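Local coordinates for periplasmic sugar-binding protein (Chloroflexus aurantiacus, PDB 4RXU) that binds D-glucose, as its beta-pyranose, and probably delivers sugar to an ABC-type transporter as its periplasmic solute-binding component, at residues Leu31-Val36 and Tyr61-Leu66; Asn155-Tyr160 and Gly187-Lys192; Val246-Pro251 and Thr270-Thr275. All blocks are in the same frame, centred on the assembly; numbering follows the deposited sequence.

Contact 1 (Leu31-Val36 and Tyr61-Leu66); sequences LAVGIV and YQVEIL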
ATOM      1  N   LEU A  31       2.032   4.738  28.071  1.00 14.87           N
ATOM      2  CA  LEU A  31       3.258   4.117  27.593  1.00 15.67           C
ATOM      3  C   LEU A  31       4.163   5.167  26.960  1.00 13.72           C
ATOM      4  O   LEU A  31       3.691   6.097  26.316  1.00 14.71           O
ATOM      5  CB  LEU A  31       2.950   3.028  26.559  1.00 16.59           C
ATOM      6  CG  LEU A  31       2.131   1.835  27.046  1.00 17.25           C
ATOM      7  CD1 LEU A  31       2.044   0.814  25.922  1.00 21.13           C
ATOM      8  CD2 LEU A  31       2.689   1.201  28.301  1.00 22.94           C
ATOM      9  N   ALA A  32       5.467   4.978  27.126  1.00 12.57           N
ATOM     10  CA  ALA A  32       6.478   5.854  26.518  1.00 12.21           C
ATOM     11  C   ALA A  32       6.697   5.480  25.065  1.00 10.45           C
ATOM     12  O   ALA A  32       7.787   5.074  24.624  1.00 12.32           O
ATOM     13  CB  ALA A  32       7.768   5.812  27.312  1.00 13.65           C
ATOM     14  N   VAL A  33       5.619   5.649  24.329  1.00  8.82           N
ATOM     15  CA  VAL A  33       5.526   5.286  22.913  1.00  9.53           C
ATOM     16  C   VAL A  33       4.775   6.423  22.216  1.00 11.01           C
ATOM     17  O   VAL A  33       3.854   7.009  22.799  1.00 11.77           O
ATOM     18  CB  VAL A  33       4.777   3.958  22.693  1.00 14.30           C
ATOM     19  CG1 VAL A  33       4.692   3.623  21.205  1.00 13.05           C
ATOM     20  CG2 VAL A  33       5.465   2.836  23.435  1.00 15.68           C
ATOM     21  N   GLY A  34       5.172   6.718  20.979  1.00 10.07           N
ATOM     22  CA  GLY A  34       4.483   7.683  20.143  1.00 10.71           C
ATOM     23  C   GLY A  34       4.293   7.078  18.774  1.00 10.69           C
ATOM     24  O   GLY A  34       5.133   6.294  18.308  1.00  9.03           O
ATOM     25  N   ILE A  35       3.149   7.389  18.168  1.00 10.02           N
ATOM     26  CA  ILE A  35       2.791   6.897  16.845  1.00  9.20           C
ATOM     27  C   ILE A  35       2.677   8.070  15.894  1.00 10.09           C
ATOM     28  O   ILE A  35       1.991   9.044  16.212  1.00 10.42           O
ATOM     29  CB  ILE A  35       1.462   6.130  16.871  1.00  9.53           C
ATOM     30  CG1 ILE A  35       1.603   4.853  17.709  1.00 10.70           C
ATOM     31  CG2 ILE A  35       1.000   5.757  15.462  1.00  9.72           C
ATOM     32  CD1 ILE A  35       0.263   4.221  18.083  1.00  9.79           C
ATOM     33  N   VAL A  36       3.362   7.989  14.748  1.00  9.69           N
ATOM     34  CA  VAL A  36       3.277   9.044  13.729  1.00  9.96           C
ATOM     35  C   VAL A  36       2.807   8.457  12.425  1.00  9.04           C
ATOM     36  O   VAL A  36       3.405   7.504  11.921  1.00  9.01           O
ATOM     37  CB  VAL A  36       4.617   9.806  13.549  1.00  9.41           C
ATOM     38  CG1 VAL A  36       4.527  10.906  12.479  1.00 11.58           C
ATOM     39  CG2 VAL A  36       5.052  10.429  14.866  1.00  9.92           C
ATOM     40  N   TYR A  61      -3.929   0.942  27.355  1.00 17.64           N
ATOM     41  CA  TYR A  61      -2.729   1.720  27.047  1.00 18.56           C
ATOM     42  C   TYR A  61      -3.130   3.074  26.483  1.00 17.14           C
ATOM     43  O   TYR A  61      -4.107   3.187  25.741  1.00 23.71           O
ATOM     44  CB  TYR A  61      -1.842   1.041  25.999  1.00 18.49           C
ATOM     45  CG  TYR A  61      -1.197  -0.277  26.364  1.00 18.77           C
ATOM     46  CD1 TYR A  61      -0.909  -0.631  27.686  1.00 26.33           C
ATOM     47  CD2 TYR A  61      -0.822  -1.157  25.353  1.00 20.32           C
ATOM     48  CE1 TYR A  61      -0.300  -1.847  27.983  1.00 24.87           C
ATOM     49  CE2 TYR A  61      -0.217  -2.366  25.632  1.00 23.71           C
ATOM     50  CZ  TYR A  61       0.050  -2.711  26.943  1.00 20.59           C
ATOM     51  OH  TYR A  61       0.664  -3.923  27.157  1.00 30.30           O
ATOM     52  N   GLN A  62      -2.382   4.096  26.890  1.00 15.66           N
ATOM     53  CA  GLN A  62      -2.499   5.414  26.299  1.00 19.25           C
ATOM     54  C   GLN A  62      -1.214   5.777  25.572  1.00 13.27           C
ATOM     55  O   GLN A  62      -0.126   5.796  26.159  1.00 18.23           O
ATOM     56  CB  GLN A  62      -2.824   6.495  27.317  1.00 33.63           C
ATOM     57  CG  GLN A  62      -3.409   7.723  26.620  1.00 49.41           C
ATOM     58  CD  GLN A  62      -2.516   8.953  26.667  1.00 93.61           C
ATOM     59  OE1 GLN A  62      -1.626   9.146  25.828  1.00 90.72           O
ATOM     60  NE2 GLN A  62      -2.784   9.821  27.641  1.00 86.72           N
ATOM     61  N   VAL A  63      -1.368   6.018  24.279  1.00 15.87           N
ATOM     62  CA  VAL A  63      -0.262   6.338  23.376  1.00 16.74           C
ATOM     63  C   VAL A  63      -0.743   7.425  22.408  1.00 17.29           C
ATOM     64  O   VAL A  63      -1.800   7.293  21.774  1.00 17.26           O
ATOM     65  CB  VAL A  63       0.157   5.091  22.573  1.00 14.69           C
ATOM     66  CG1 VAL A  63       1.149   5.431  21.469  1.00 16.29           C
ATOM     67  CG2 VAL A  63       0.703   4.007  23.482  1.00 18.05           C
ATOM     68  N   GLU A  64       0.037   8.495  22.292  1.00 13.64           N
ATOM     69  CA  GLU A  64      -0.344   9.594  21.419  1.00 15.42           C
ATOM     70  C   GLU A  64      -0.116   9.225  19.948  1.00 16.00           C
ATOM     71  O   GLU A  64       0.910   8.636  19.599  1.00 15.62           O
ATOM     72  CB  GLU A  64       0.412  10.882  21.769  1.00 21.19           C
ATOM     73  CG  GLU A  64      -0.075  12.097  20.990  1.00 20.97           C
ATOM     74  CD  GLU A  64       0.482  13.412  21.517  1.00 37.45           C
ATOM     75  OE1 GLU A  64       1.540  13.390  22.187  1.00 32.47           O
ATOM     76  OE2 GLU A  64      -0.137  14.470  21.260  1.00 56.12           O
ATOM     77  N   ILE A  65      -1.095   9.573  19.114  1.00 11.99           N
ATOM     78  CA  ILE A  65      -1.021   9.437  17.654  1.00 10.15           C
ATOM     79  C   ILE A  65      -1.020  10.834  17.050  1.00 11.03           C
ATOM     80  O   ILE A  65      -1.899  11.628  17.316  1.00 15.55           O
ATOM     81  CB  ILE A  65      -2.233   8.657  17.097  1.00 12.15           C
ATOM     82  CG1 ILE A  65      -2.306   7.262  17.753  1.00 13.49           C
ATOM     83  CG2 ILE A  65      -2.170   8.530  15.577  1.00 17.70           C
ATOM     84  CD1 ILE A  65      -3.557   6.463  17.432  1.00 17.23           C
ATOM     85  N   LEU A  66       0.008  11.126  16.274  1.00  9.42           N
ATOM     86  CA  LEU A  66       0.140  12.382  15.534  1.00 10.67           C
ATOM     87  C   LEU A  66       0.153  12.101  14.039  1.00  9.48           C
ATOM     88  O   LEU A  66       0.735  11.104  13.581  1.00 13.09           O
ATOM     89  CB  LEU A  66       1.450  13.089  15.870  1.00 10.61           C
ATOM     90  CG  LEU A  66       1.564  13.514  17.329  1.00 13.28           C
ATOM     91  CD1 LEU A  66       2.950  14.048  17.651  1.00 14.12           C
ATOM     92  CD2 LEU A  66       0.513  14.548  17.680  1.00 19.43           C
TER
HETATM   93  O   HOH W   1       1.675   8.035  26.385  1.00 20.43           O
HETATM   94  O   HOH W   2       2.379   8.918  23.822  1.00 19.58           O

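Contact 2 (Asn155-Tyr160 and Gly187-Lys192); sequences NPLYLY and GTFVIK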
ATOM      1  N   ASN A 155      -4.303  -8.529 -25.297  1.00 14.92           N
ATOM      2  CA  ASN A 155      -5.188  -7.945 -24.286  1.00 14.42           C
ATOM      3  C   ASN A 155      -4.652  -6.604 -23.790  1.00 13.06           C
ATOM      4  O   ASN A 155      -3.515  -6.542 -23.322  1.00 12.14           O
ATOM      5  CB  ASN A 155      -5.274  -8.883 -23.098  1.00 12.93           C
ATOM      6  CG  ASN A 155      -5.928 -10.189 -23.441  1.00 13.69           C
ATOM      7  OD1 ASN A 155      -7.133 -10.248 -23.611  1.00 15.02           O
ATOM      8  ND2 ASN A 155      -5.131 -11.237 -23.578  1.00 14.81           N
ATOM      9  N   PRO A 156      -5.449  -5.528 -23.882  1.00 12.19           N
ATOM     10  CA  PRO A 156      -4.964  -4.255 -23.370  1.00 10.38           C
ATOM     11  C   PRO A 156      -4.697  -4.269 -21.866  1.00  9.13           C
ATOM     12  O   PRO A 156      -5.544  -4.728 -21.096  1.00 11.08           O
ATOM     13  CB  PRO A 156      -6.107  -3.284 -23.685  1.00 12.96           C
ATOM     14  CG  PRO A 156      -6.775  -3.889 -24.880  1.00 12.65           C
ATOM     15  CD  PRO A 156      -6.735  -5.374 -24.592  1.00 12.59           C
ATOM     16  N   LEU A 157      -3.574  -3.670 -21.493  1.00  9.94           N
ATOM     17  CA  LEU A 157      -3.119  -3.592 -20.120  1.00  8.16           C
ATOM     18  C   LEU A 157      -2.814  -2.139 -19.795  1.00  8.42           C
ATOM     19  O   LEU A 157      -2.021  -1.480 -20.494  1.00  8.95           O
ATOM     20  CB  LEU A 157      -1.876  -4.472 -19.914  1.00  9.81           C
ATOM     21  CG  LEU A 157      -1.267  -4.454 -18.498  1.00  9.21           C
ATOM     22  CD1 LEU A 157      -2.235  -5.005 -17.474  1.00  9.92           C
ATOM     23  CD2 LEU A 157       0.018  -5.259 -18.495  1.00  9.95           C
ATOM     24  N   TYR A 158      -3.474  -1.639 -18.764  1.00  8.48           N
ATOM     25  CA  TYR A 158      -3.272  -0.293 -18.275  1.00  8.07           C
ATOM     26  C   TYR A 158      -2.620  -0.389 -16.893  1.00  8.70           C
ATOM     27  O   TYR A 158      -3.159  -1.044 -15.987  1.00 10.37           O
ATOM     28  CB  TYR A 158      -4.612   0.432 -18.204  1.00  9.44           C
ATOM     29  CG  TYR A 158      -5.192   0.721 -19.586  1.00  9.49           C
ATOM     30  CD1 TYR A 158      -5.852  -0.264 -20.323  1.00 10.01           C
ATOM     31  CD2 TYR A 158      -5.064   1.978 -20.154  1.00  9.38           C
ATOM     32  CE1 TYR A 158      -6.381   0.003 -21.588  1.00 12.78           C
ATOM     33  CE2 TYR A 158      -5.574   2.253 -21.419  1.00 10.10           C
ATOM     34  CZ  TYR A 158      -6.230   1.265 -22.141  1.00 11.05           C
ATOM     35  OH  TYR A 158      -6.735   1.558 -23.409  1.00 13.64           O
ATOM     36  N   LEU A 159      -1.458   0.238 -16.750  1.00  8.75           N
ATOM     37  CA  LEU A 159      -0.673   0.166 -15.502  1.00  8.16           C
ATOM     38  C   LEU A 159      -0.846   1.430 -14.697  1.00  7.68           C
ATOM     39  O   LEU A 159      -0.862   2.530 -15.268  1.00  9.58           O
ATOM     40  CB  LEU A 159       0.823   0.007 -15.826  1.00  7.86           C
ATOM     41  CG  LEU A 159       1.225  -1.216 -16.668  1.00  9.92           C
ATOM     42  CD1 LEU A 159       2.680  -1.122 -17.091  1.00 11.24           C
ATOM     43  CD2 LEU A 159       0.935  -2.542 -15.966  1.00 13.12           C
ATOM     44  N   TYR A 160      -0.953   1.285 -13.373  1.00  7.08           N
ATOM     45  CA  TYR A 160      -1.020   2.437 -12.463  1.00  7.78           C
ATOM     46  C   TYR A 160      -0.196   2.130 -11.231  1.00  7.17           C
ATOM     47  O   TYR A 160       0.072   0.973 -10.901  1.00  8.65           O
ATOM     48  CB  TYR A 160      -2.472   2.789 -12.087  1.00  9.48           C
ATOM     49  CG  TYR A 160      -3.263   3.167 -13.329  1.00  8.68           C
ATOM     50  CD1 TYR A 160      -3.149   4.448 -13.879  1.00 10.43           C
ATOM     51  CD2 TYR A 160      -4.052   2.228 -14.000  1.00 10.07           C
ATOM     52  CE1 TYR A 160      -3.850   4.813 -15.030  1.00  9.26           C
ATOM     53  CE2 TYR A 160      -4.728   2.572 -15.169  1.00  8.66           C
ATOM     54  CZ  TYR A 160      -4.627   3.867 -15.677  1.00  9.20           C
ATOM     55  OH  TYR A 160      -5.314   4.210 -16.827  1.00 11.16           O
ATOM     56  N   GLY A 187       3.246 -11.703 -25.484  1.00 11.54           N
ATOM     57  CA  GLY A 187       2.170 -11.149 -26.315  1.00 14.59           C
ATOM     58  C   GLY A 187       0.772 -11.225 -25.710  1.00 14.44           C
ATOM     59  O   GLY A 187      -0.183 -10.751 -26.324  1.00 14.01           O
ATOM     60  N   THR A 188       0.654 -11.764 -24.496  1.00 10.27           N
ATOM     61  CA  THR A 188      -0.657 -11.852 -23.868  1.00 11.72           C
ATOM     62  C   THR A 188      -1.256 -10.480 -23.606  1.00 12.27           C
ATOM     63  O   THR A 188      -2.423 -10.230 -23.919  1.00 12.98           O
ATOM     64  CB  THR A 188      -0.588 -12.649 -22.562  1.00 12.39           C
ATOM     65  OG1 THR A 188      -0.102 -13.968 -22.842  1.00 12.45           O
ATOM     66  CG2 THR A 188      -1.967 -12.744 -21.905  1.00 11.95           C
ATOM     67  N   PHE A 189      -0.442  -9.604 -23.022  1.00 10.82           N
ATOM     68  CA  PHE A 189      -0.822  -8.228 -22.755  1.00  8.99           C
ATOM     69  C   PHE A 189      -0.046  -7.237 -23.621  1.00  9.76           C
ATOM     70  O   PHE A 189       1.122  -7.458 -23.953  1.00 11.81           O
ATOM     71  CB  PHE A 189      -0.549  -7.862 -21.305  1.00  9.37           C
ATOM     72  CG  PHE A 189      -1.431  -8.544 -20.317  1.00 11.73           C
ATOM     73  CD1 PHE A 189      -2.795  -8.298 -20.307  1.00 10.41           C
ATOM     74  CD2 PHE A 189      -0.880  -9.407 -19.362  1.00 14.42           C
ATOM     75  CE1 PHE A 189      -3.597  -8.904 -19.356  1.00 13.16           C
ATOM     76  CE2 PHE A 189      -1.683 -10.016 -18.415  1.00 16.67           C
ATOM     77  CZ  PHE A 189      -3.044  -9.772 -18.417  1.00 15.83           C
ATOM     78  N   VAL A 190      -0.704  -6.126 -23.919  1.00  8.63           N
ATOM     79  CA  VAL A 190      -0.094  -5.015 -24.611  1.00  9.96           C
ATOM     80  C   VAL A 190      -0.335  -3.774 -23.782  1.00 10.14           C
ATOM     81  O   VAL A 190      -1.477  -3.422 -23.506  1.00 10.44           O
ATOM     82  CB  VAL A 190      -0.681  -4.819 -26.018  1.00 11.74           C
ATOM     83  CG1 VAL A 190      -0.168  -3.555 -26.681  1.00 10.67           C
ATOM     84  CG2 VAL A 190      -0.369  -6.017 -26.891  1.00 13.67           C
ATOM     85  N   ILE A 191       0.759  -3.149 -23.351  1.00  9.30           N
ATOM     86  CA  ILE A 191       0.691  -1.977 -22.487  1.00  8.80           C
ATOM     87  C   ILE A 191       0.154  -0.773 -23.250  1.00  9.30           C
ATOM     88  O   ILE A 191       0.712  -0.403 -24.281  1.00 13.10           O
ATOM     89  CB  ILE A 191       2.069  -1.608 -21.939  1.00  8.70           C
ATOM     90  CG1 ILE A 191       2.675  -2.748 -21.104  1.00  9.61           C
ATOM     91  CG2 ILE A 191       1.994  -0.338 -21.080  1.00  9.09           C
ATOM     92  CD1 ILE A 191       4.164  -2.574 -20.874  1.00  9.74           C
ATOM     93  N   LYS A 192      -0.877  -0.122 -22.719  1.00 10.48           N
ATOM     94  CA  LYS A 192      -1.512   0.988 -23.436  1.00  9.45           C
ATOM     95  C   LYS A 192      -1.267   2.379 -22.881  1.00 11.04           C
ATOM     96  O   LYS A 192      -1.644   3.351 -23.540  1.00 14.86           O
ATOM     97  CB  LYS A 192      -3.026   0.798 -23.498  1.00 10.58           C
ATOM     98  CG  LYS A 192      -3.416  -0.531 -24.103  1.00 10.44           C
ATOM     99  CD  LYS A 192      -3.001  -0.593 -25.556  1.00 12.78           C
ATOM    100  CE  LYS A 192      -3.385  -1.932 -26.160  1.00 15.96           C
ATOM    101  NZ  LYS A 192      -3.204  -1.851 -27.626  1.00 17.60           N
TER

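Contact 3 (Val246-Pro251 and Thr270-Thr275); sequences VYILAP and TEYFVT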
ATOM      1  N   VAL A 246     -10.435  -5.195 -21.087  1.00 14.34           N
ATOM      2  CA  VAL A 246      -9.185  -4.590 -20.671  1.00 12.11           C
ATOM      3  C   VAL A 246      -8.834  -4.979 -19.256  1.00 12.83           C
ATOM      4  O   VAL A 246      -9.675  -5.398 -18.479  1.00 12.92           O
ATOM      5  CB  VAL A 246      -9.200  -3.053 -20.822  1.00 14.22           C
ATOM      6  CG1 VAL A 246      -9.652  -2.647 -22.220  1.00 13.65           C
ATOM      7  CG2 VAL A 246     -10.066  -2.387 -19.762  1.00 12.80           C
ATOM      8  N   TYR A 247      -7.552  -4.818 -18.954  1.00  8.69           N
ATOM      9  CA  TYR A 247      -6.930  -5.275 -17.715  1.00  9.91           C
ATOM     10  C   TYR A 247      -6.233  -4.076 -17.078  1.00 10.14           C
ATOM     11  O   TYR A 247      -5.445  -3.395 -17.738  1.00 10.34           O
ATOM     12  CB  TYR A 247      -5.966  -6.424 -18.055  1.00 11.04           C
ATOM     13  CG  TYR A 247      -6.762  -7.575 -18.550  1.00 10.79           C
ATOM     14  CD1 TYR A 247      -7.154  -7.657 -19.893  1.00 11.48           C
ATOM     15  CD2 TYR A 247      -7.199  -8.553 -17.678  1.00 10.52           C
ATOM     16  CE1 TYR A 247      -7.958  -8.693 -20.335  1.00 10.49           C
ATOM     17  CE2 TYR A 247      -7.998  -9.606 -18.122  1.00 12.42           C
ATOM     18  CZ  TYR A 247      -8.366  -9.663 -19.449  1.00 11.62           C
ATOM     19  OH  TYR A 247      -9.159 -10.692 -19.888  1.00 12.14           O
ATOM     20  N   ILE A 248      -6.549  -3.807 -15.813  1.00  9.53           N
ATOM     21  CA  ILE A 248      -6.121  -2.593 -15.141  1.00  7.44           C
ATOM     22  C   ILE A 248      -5.431  -2.939 -13.820  1.00  6.55           C
ATOM     23  O   ILE A 248      -6.030  -3.526 -12.918  1.00  9.14           O
ATOM     24  CB  ILE A 248      -7.300  -1.671 -14.821  1.00  9.20           C
ATOM     25  CG1 ILE A 248      -8.106  -1.339 -16.088  1.00  9.87           C
ATOM     26  CG2 ILE A 248      -6.813  -0.403 -14.101  1.00 12.05           C
ATOM     27  CD1 ILE A 248      -9.479  -0.767 -15.823  1.00 11.66           C
ATOM     28  N   LEU A 249      -4.148  -2.591 -13.745  1.00  9.44           N
ATOM     29  CA  LEU A 249      -3.355  -2.734 -12.510  1.00  8.36           C
ATOM     30  C   LEU A 249      -3.546  -1.453 -11.714  1.00  8.35           C
ATOM     31  O   LEU A 249      -2.804  -0.497 -11.907  1.00  9.64           O
ATOM     32  CB  LEU A 249      -1.872  -2.950 -12.816  1.00 10.09           C
ATOM     33  CG  LEU A 249      -1.035  -3.148 -11.536  1.00  9.71           C
ATOM     34  CD1 LEU A 249      -1.264  -4.522 -10.915  1.00 12.38           C
ATOM     35  CD2 LEU A 249       0.426  -2.935 -11.862  1.00 10.21           C
ATOM     36  N   ALA A 250      -4.573  -1.407 -10.875  1.00  9.13           N
ATOM     37  CA  ALA A 250      -4.792  -0.229 -10.005  1.00  7.71           C
ATOM     38  C   ALA A 250      -4.134  -0.555  -8.670  1.00  8.83           C
ATOM     39  O   ALA A 250      -4.296  -1.665  -8.146  1.00  9.29           O
ATOM     40  CB  ALA A 250      -6.281   0.057  -9.827  1.00  9.01           C
ATOM     41  N   PRO A 251      -3.393   0.421  -8.081  1.00  7.14           N
ATOM     42  CA  PRO A 251      -2.512   0.037  -6.968  1.00  8.45           C
ATOM     43  C   PRO A 251      -3.187  -0.037  -5.605  1.00  8.52           C
ATOM     44  O   PRO A 251      -2.711  -0.739  -4.739  1.00  9.19           O
ATOM     45  CB  PRO A 251      -1.427   1.129  -6.999  1.00  7.21           C
ATOM     46  CG  PRO A 251      -2.133   2.323  -7.576  1.00  7.84           C
ATOM     47  CD  PRO A 251      -3.063   1.753  -8.613  1.00  7.96           C
ATOM     48  N   THR A 270     -15.760  -2.729 -23.177  1.00 15.93           N
ATOM     49  CA  THR A 270     -16.873  -3.672 -23.016  1.00 21.81           C
ATOM     50  C   THR A 270     -16.794  -4.459 -21.723  1.00 23.55           C
ATOM     51  O   THR A 270     -17.800  -4.955 -21.243  1.00 21.95           O
ATOM     52  CB  THR A 270     -16.979  -4.645 -24.198  1.00 29.52           C
ATOM     53  OG1 THR A 270     -15.725  -5.328 -24.364  1.00 20.81           O
ATOM     54  CG2 THR A 270     -17.391  -3.864 -25.479  1.00 33.58           C
ATOM     55  N   GLU A 271     -15.599  -4.576 -21.166  1.00 16.03           N
ATOM     56  CA  GLU A 271     -15.400  -5.251 -19.897  1.00 14.67           C
ATOM     57  C   GLU A 271     -14.061  -4.817 -19.344  1.00 15.79           C
ATOM     58  O   GLU A 271     -13.131  -4.636 -20.108  1.00 15.09           O
ATOM     59  CB  GLU A 271     -15.389  -6.784 -20.042  1.00 16.22           C
ATOM     60  CG  GLU A 271     -15.533  -7.477 -18.686  1.00 24.30           C
ATOM     61  CD  GLU A 271     -15.537  -8.999 -18.746  1.00 33.57           C
ATOM     62  OE1 GLU A 271     -15.373  -9.563 -19.846  1.00 38.90           O
ATOM     63  OE2 GLU A 271     -15.708  -9.639 -17.676  1.00 40.35           O
ATOM     64  N   TYR A 272     -13.950  -4.679 -18.028  1.00 11.34           N
ATOM     65  CA  TYR A 272     -12.654  -4.413 -17.428  1.00 11.99           C
ATOM     66  C   TYR A 272     -12.479  -5.263 -16.179  1.00 12.81           C
ATOM     67  O   TYR A 272     -13.450  -5.592 -15.462  1.00 13.29           O
ATOM     68  CB  TYR A 272     -12.439  -2.930 -17.100  1.00 12.14           C
ATOM     69  CG  TYR A 272     -13.361  -2.392 -16.035  1.00 11.12           C
ATOM     70  CD1 TYR A 272     -13.064  -2.536 -14.681  1.00 16.16           C
ATOM     71  CD2 TYR A 272     -14.521  -1.698 -16.385  1.00 12.84           C
ATOM     72  CE1 TYR A 272     -13.929  -2.053 -13.704  1.00 12.93           C
ATOM     73  CE2 TYR A 272     -15.392  -1.202 -15.418  1.00 13.42           C
ATOM     74  CZ  TYR A 272     -15.103  -1.385 -14.086  1.00 12.90           C
ATOM     75  OH  TYR A 272     -15.982  -0.891 -13.146  1.00 11.84           O
ATOM     76  N   PHE A 273     -11.220  -5.642 -15.966  1.00 13.54           N
ATOM     77  CA  PHE A 273     -10.744  -6.295 -14.759  1.00 10.87           C
ATOM     78  C   PHE A 273      -9.833  -5.311 -14.048  1.00  9.36           C
ATOM     79  O   PHE A 273      -8.936  -4.746 -14.666  1.00 12.71           O
ATOM     80  CB  PHE A 273      -9.997  -7.574 -15.128  1.00 11.79           C
ATOM     81  CG  PHE A 273     -10.868  -8.601 -15.778  1.00 13.13           C
ATOM     82  CD1 PHE A 273     -11.064  -8.606 -17.156  1.00 14.86           C
ATOM     83  CD2 PHE A 273     -11.507  -9.549 -15.007  1.00 14.71           C
ATOM     84  CE1 PHE A 273     -11.880  -9.553 -17.745  1.00 17.33           C
ATOM     85  CE2 PHE A 273     -12.323 -10.495 -15.592  1.00 19.50           C
ATOM     86  CZ  PHE A 273     -12.510 -10.493 -16.959  1.00 17.37           C
ATOM     87  N   VAL A 274     -10.086  -5.040 -12.773  1.00  9.30           N
ATOM     88  CA  VAL A 274      -9.316  -4.033 -12.047  1.00  8.02           C
ATOM     89  C   VAL A 274      -8.983  -4.522 -10.642  1.00  7.84           C
ATOM     90  O   VAL A 274      -9.807  -5.127  -9.936  1.00  9.22           O
ATOM     91  CB  VAL A 274     -10.027  -2.659 -11.956  1.00  8.87           C
ATOM     92  CG1 VAL A 274     -11.328  -2.734 -11.160  1.00 11.90           C
ATOM     93  CG2 VAL A 274      -9.073  -1.611 -11.399  1.00  8.89           C
ATOM     94  N   THR A 275      -7.754  -4.216 -10.241  1.00  9.04           N
ATOM     95  CA  THR A 275      -7.182  -4.646  -8.979  1.00  8.48           C
ATOM     96  C   THR A 275      -7.305  -3.554  -7.931  1.00  6.41           C
ATOM     97  O   THR A 275      -7.808  -2.483  -8.208  1.00 10.31           O
ATOM     98  CB  THR A 275      -5.703  -5.043  -9.164  1.00  8.30           C
ATOM     99  OG1 THR A 275      -4.943  -3.904  -9.564  1.00  9.23           O
ATOM    100  CG2 THR A 275      -5.574  -6.127 -10.176  1.00  9.32           C
TER

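Contact 1 (Leu31-Val36 and Tyr61-Leu66)
Leu31 lays its CD1 methyl over one face of the Tyr61 ring, 3.6 Å from the ring centroid and displaced toward the CG side, a CH-pi contact. The leucine CG stands anti to its own carbonyl carbon (chi1 -63°), which directs the branch at the ring, while CB of the same residue rests on Val63 CG2. Val63 CG1 lies near Val33 and reaches Ile35 CD1 at 3.7 Å, the valine and isoleucine side chains meeting nearly at right angles. Ile35 and Ile65 instead run side by side and point the same way. Strands 29-37 and 61-67, with helix 44-59 between them, form a beta-alpha-beta unit, the repeating element of the type I periplasmic binding protein fold; Phe52 and Leu56 of that helix pack on Ile35 and Val63. Ile35 N bonds Glu64 O at 2.9 Å, and Leu66 N returns the bond to Ile35 O, nearly straight at 172°. Between Val33 and Glu64, next to the inverse gamma turn centred on Ala32, the direct ladder is interrupted, and a water donates to Val33 O and accepts from Glu64 N. Another donates to both Leu31 O and Gln62 O, the latter also taking Leu31 N at 3.1 Å.

Contact 2 (Asn155-Tyr160 and Gly187-Lys192)
Asn155, Pro156 and Leu157 pair in parallel with Phe189, Val190 and Ile191, the short strands twisted by 45°, with Leu157 N bound to Val190 O and Lys192 N to Leu157 O. At the start of the ladder Asn155 doubles its grip: backbone N and side-chain ND2 each lie 2.9 Å from Thr188 O and approach it from opposite faces of the carbonyl plane. ND2 also donates to Ser151 O, and the two bonds should hold the side-chain amide in place. Asn155 O in turn accepts Val190 N and lies at the edge of the Phe189 ring, near CD1. Leu157 CD2 crosses to Phe189 CB at 3.9 Å. On the other face Lys192 drapes over aromatic and proline surface: its CB sits above one face of the Tyr158 ring, 3.8 Å from the centroid. CG lies near Pro156 CB, and the bend at chi2 (-65°) turns the chain so that CE also comes to Pro156 CB. Its NZ then forms a salt bridge with Asp242, whose backbone O is bonded by Tyr158 OH. Within this lobe's parallel sheet, strand 189-191 lies at one margin; helix 167-185, the crossover between the two strands, packs Ile184 on Leu157 and Ile191, while strand 246-249 flanks 155-159 on its other side.

Contact 3 (Val246-Pro251 and Thr270-Thr275)
Phe273 and Tyr247 lie side by side with their ring planes only 7° apart, but slid so far that they barely overlap, their centroids being 5.0 Å apart. Followed outward, Phe273 begins with CB, which rests against Tyr247 CD2 at 3.9 Å. CG comes next and has Tyr247 CE2 as its nearest neighbour across the strands. CD1 makes the closest approach, 3.4 Å from Tyr247 CE2, with CZ of the tyrosine slightly farther off. CE1 ends the contact beside the Tyr247 hydroxyl, which is itself hydrogen-bonded to His149 O. With chi1 near -65° in both residues, each CG is anti to its carbonyl carbon, and the rings leave the same sheet face in the same direction. That face continues toward helix 135-148, where Leu146 meets Phe273.

The two strands are consecutive members of the parallel sheet and are connected by helix 253-264 in a beta-alpha-beta crossover, within the Rossmann-like lobe of a periplasmic binding protein. Their ladder alternates from Val246 N to Glu271 O, then Phe273 N to Val246 O, then Ile248 N to Phe273 O. Beneath it, on the face covered by helix 253-264, Val246 CG2 touches Tyr272 CB, and Ile248 CG2 meets Val274 CG2 at 3.7 Å. The same Val274 methyl also reaches Ala250 CB, 3.6 Å away.

Where the strands give way to loop, Thr275 takes over with its side chain. Its OG1 sits between the backbone N and carbonyl carbon (chi1 64°) and donates to Ala250 O at 2.7 Å, while its backbone N makes a longer bond, 3.3 Å, to Ile248 O. The Ala250 side chain is about 11 Å from the bound beta-D-glucopyranose.

The three contacts follow one another along the chain, each between two strands joined by a helical crossover. Contact 1 belongs to the mixed sheet on one side of the chain's centre; contacts 2 and 3 share the four-stranded parallel sheet on the other. The centre of contact 1 is about 45 Å from that of contact 2 and about 39 Å from that of contact 3. Contacts 2 and 3, whose centres are about 10 Å apart, meet where strand 155-159 neighbours 246-249: Tyr158 N and O probably hydrogen-bond with Tyr247 O and Leu249 N, joining the two halves of a sheet ordered 189-191, 155-159, 246-249, 269-274. The arrangement fits the two-lobed periplasmic binding protein fold, with glucose bound between the lobes.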